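Local coordinates for protein L-asparaginase 1 (Escherichia coli, PDB 6NXC) that hydrolyses L-asparagine to L-aspartate and ammonium as a cytoplasmic homotetramer that is allosterically activated by a second L-asparagine molecule, at residues Val286-Thr291 and Thr327-Leu332. The protein carries 1 engineered substitution. Sequence-based numbering, arbitrary orientation. Where two conformers were deposited one is given.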
loop_
_atom_site.group_PDB
_atom_site.type_symbol
_atom_site.label_atom_id
_atom_site.label_comp_id
_atom_site.label_asym_id
_atom_site.label_seq_id
_atom_site.Cartn_x
_atom_site.Cartn_y
_atom_site.Cartn_z
ATOM N N VAL B 286 -15.272 20.640 -27.942
ATOM C CA VAL B 286 -15.394 19.316 -27.281
ATOM C C VAL B 286 -15.136 19.525 -25.795
ATOM O O VAL B 286 -14.012 19.893 -25.420
ATOM C CB VAL B 286 -14.429 18.295 -27.893
ATOM C CG1 VAL B 286 -14.491 17.000 -27.083
ATOM C CG2 VAL B 286 -14.737 18.103 -29.386
ATOM N N VAL B 287 -16.148 19.349 -24.969
ATOM C CA VAL B 287 -15.991 19.498 -23.502
ATOM C C VAL B 287 -16.014 18.097 -22.864
ATOM O O VAL B 287 -17.029 17.378 -23.003
ATOM C CB VAL B 287 -17.046 20.430 -22.896
ATOM C CG1 VAL B 287 -16.839 20.641 -21.438
ATOM C CG2 VAL B 287 -17.043 21.715 -23.636
ATOM N N VAL B 288 -14.916 17.714 -22.215
ATOM C CA VAL B 288 -14.713 16.382 -21.585
ATOM C C VAL B 288 -14.664 16.533 -20.061
ATOM O O VAL B 288 -13.851 17.271 -19.576
ATOM C CB VAL B 288 -13.478 15.693 -22.165
ATOM C CG1 VAL B 288 -13.403 14.270 -21.683
ATOM C CG2 VAL B 288 -13.560 15.674 -23.658
ATOM N N ASN B 289 -15.454 15.723 -19.371
ATOM C CA ASN B 289 -15.535 15.705 -17.904
ATOM C C ASN B 289 -14.618 14.576 -17.390
ATOM O O ASN B 289 -14.906 13.427 -17.685
ATOM C CB ASN B 289 -16.977 15.449 -17.460
ATOM C CG ASN B 289 -17.174 15.727 -15.973
ATOM O OD1 ASN B 289 -16.380 16.457 -15.391
ATOM N ND2 ASN B 289 -18.332 15.347 -15.479
ATOM N N LEU B 290 -13.611 14.916 -16.573
ATOM C CA LEU B 290 -12.731 13.938 -15.853
ATOM C C LEU B 290 -12.869 14.114 -14.348
ATOM O O LEU B 290 -13.305 15.161 -13.914
ATOM C CB LEU B 290 -11.259 14.180 -16.188
ATOM C CG LEU B 290 -10.921 14.183 -17.649
ATOM C CD1 LEU B 290 -9.464 14.429 -17.883
ATOM C CD2 LEU B 290 -11.356 12.935 -18.361
ATOM N N THR B 291 -12.422 13.125 -13.585
ATOM C CA THR B 291 -12.223 13.314 -12.169
ATOM C C THR B 291 -10.906 14.071 -11.938
ATOM O O THR B 291 -9.805 13.649 -12.469
ATOM C CB THR B 291 -12.358 12.058 -11.341
ATOM O OG1 THR B 291 -12.312 12.488 -9.990
ATOM C CG2 THR B 291 -11.315 11.036 -11.657
ATOM N N THR B 327 -3.841 14.117 -24.610
ATOM C CA THR B 327 -3.150 13.618 -25.795
ATOM C C THR B 327 -4.218 13.049 -26.737
ATOM O O THR B 327 -4.043 13.158 -27.896
ATOM C CB THR B 327 -1.986 12.718 -25.421
ATOM O OG1 THR B 327 -2.566 11.648 -24.683
ATOM C CG2 THR B 327 -0.983 13.463 -24.601
ATOM N N LYS B 328 -5.297 12.414 -26.234
ATOM C CA LYS B 328 -6.344 11.823 -27.050
ATOM C C LYS B 328 -7.037 12.949 -27.851
ATOM O O LYS B 328 -7.354 12.755 -29.031
ATOM C CB LYS B 328 -7.380 11.120 -26.180
ATOM C CG LYS B 328 -8.280 10.139 -26.925
ATOM C CD LYS B 328 -9.166 9.383 -25.955
ATOM C CE LYS B 328 -10.059 8.423 -26.644
ATOM N NZ LYS B 328 -10.887 7.678 -25.668
ATOM N N LEU B 329 -7.266 14.116 -27.208
ATOM C CA LEU B 329 -7.935 15.273 -27.916
ATOM C C LEU B 329 -6.987 15.784 -29.000
ATOM O O LEU B 329 -7.443 16.010 -30.080
ATOM C CB LEU B 329 -8.251 16.371 -26.922
ATOM C CG LEU B 329 -9.463 16.032 -26.075
ATOM C CD1 LEU B 329 -9.502 16.952 -24.887
ATOM C CD2 LEU B 329 -10.704 16.177 -26.946
ATOM N N HIS B 330 -5.698 15.941 -28.695
ATOM C CA HIS B 330 -4.650 16.348 -29.677
ATOM C C HIS B 330 -4.722 15.409 -30.842
ATOM O O HIS B 330 -4.777 15.868 -32.046
ATOM C CB HIS B 330 -3.237 16.383 -29.142
ATOM C CG HIS B 330 -2.959 17.677 -28.419
ATOM N ND1 HIS B 330 -2.452 18.778 -29.087
ATOM C CD2 HIS B 330 -3.002 18.017 -27.130
ATOM C CE1 HIS B 330 -2.303 19.742 -28.213
ATOM N NE2 HIS B 330 -2.596 19.297 -27.016
ATOM N N TYR B 331 -4.815 14.095 -30.550
ATOM C CA TYR B 331 -4.840 13.099 -31.627
ATOM C C TYR B 331 -6.119 13.228 -32.479
ATOM O O TYR B 331 -6.028 13.392 -33.696
ATOM C CB TYR B 331 -4.695 11.691 -31.008
ATOM C CG TYR B 331 -5.132 10.582 -31.919
ATOM C CD1 TYR B 331 -4.399 10.233 -33.018
ATOM C CD2 TYR B 331 -6.278 9.881 -31.667
ATOM C CE1 TYR B 331 -4.772 9.198 -33.858
ATOM C CE2 TYR B 331 -6.697 8.874 -32.502
ATOM C CZ TYR B 331 -5.954 8.547 -33.623
ATOM O OH TYR B 331 -6.428 7.556 -34.391
ATOM N N LEU B 332 -7.274 13.249 -31.849
ATOM C CA LEU B 332 -8.540 13.229 -32.602
ATOM C C LEU B 332 -8.749 14.568 -33.323
ATOM O O LEU B 332 -9.201 14.491 -34.501
ATOM C CB LEU B 332 -9.691 12.954 -31.616
ATOM C CG LEU B 332 -9.774 11.528 -31.105
ATOM C CD1 LEU B 332 -10.758 11.491 -29.966
ATOM C CD2 LEU B 332 -10.152 10.514 -32.197
#
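Val286 and Leu329 have the nearest CA atoms of the strand Val286-Thr291 and the helical turns Thr327-Leu332, 8.5 Å apart. No hydrogen bond joins the two elements; the strand instead pairs in parallel with strands 256-261 and 315-316. Val286 and Val288, on the same face of the strand, both direct their CB atoms toward the helix, whereas Val287 turns to the other face of the sheet. Leu329 reaches back from the helix with one branch: its CD2 methyl meets Val286 CG1 at 3.9 Å and lies more loosely, at 4.4 Å, from Val288 CG2. With CG1 of Val286 anti to the backbone N (chi1 174°), this methyl is the one that meets the leucine, and the two side chains run antiparallel, alongside each other and not end to end. The contact is small, wholly apolar and buried. Val286 also touches Ile342 of helix 339-346, and Leu329 touches Met346 of that helix and Ile258 of strand 256-261. Farther along, the strand delivers Thr291, whose carbonyl O hydrogen-bonds the bound asparagine at the allosteric site. Helix 322-333 here packs on the parallel sheet of the smaller C-terminal α/β domain of the asparaginase fold.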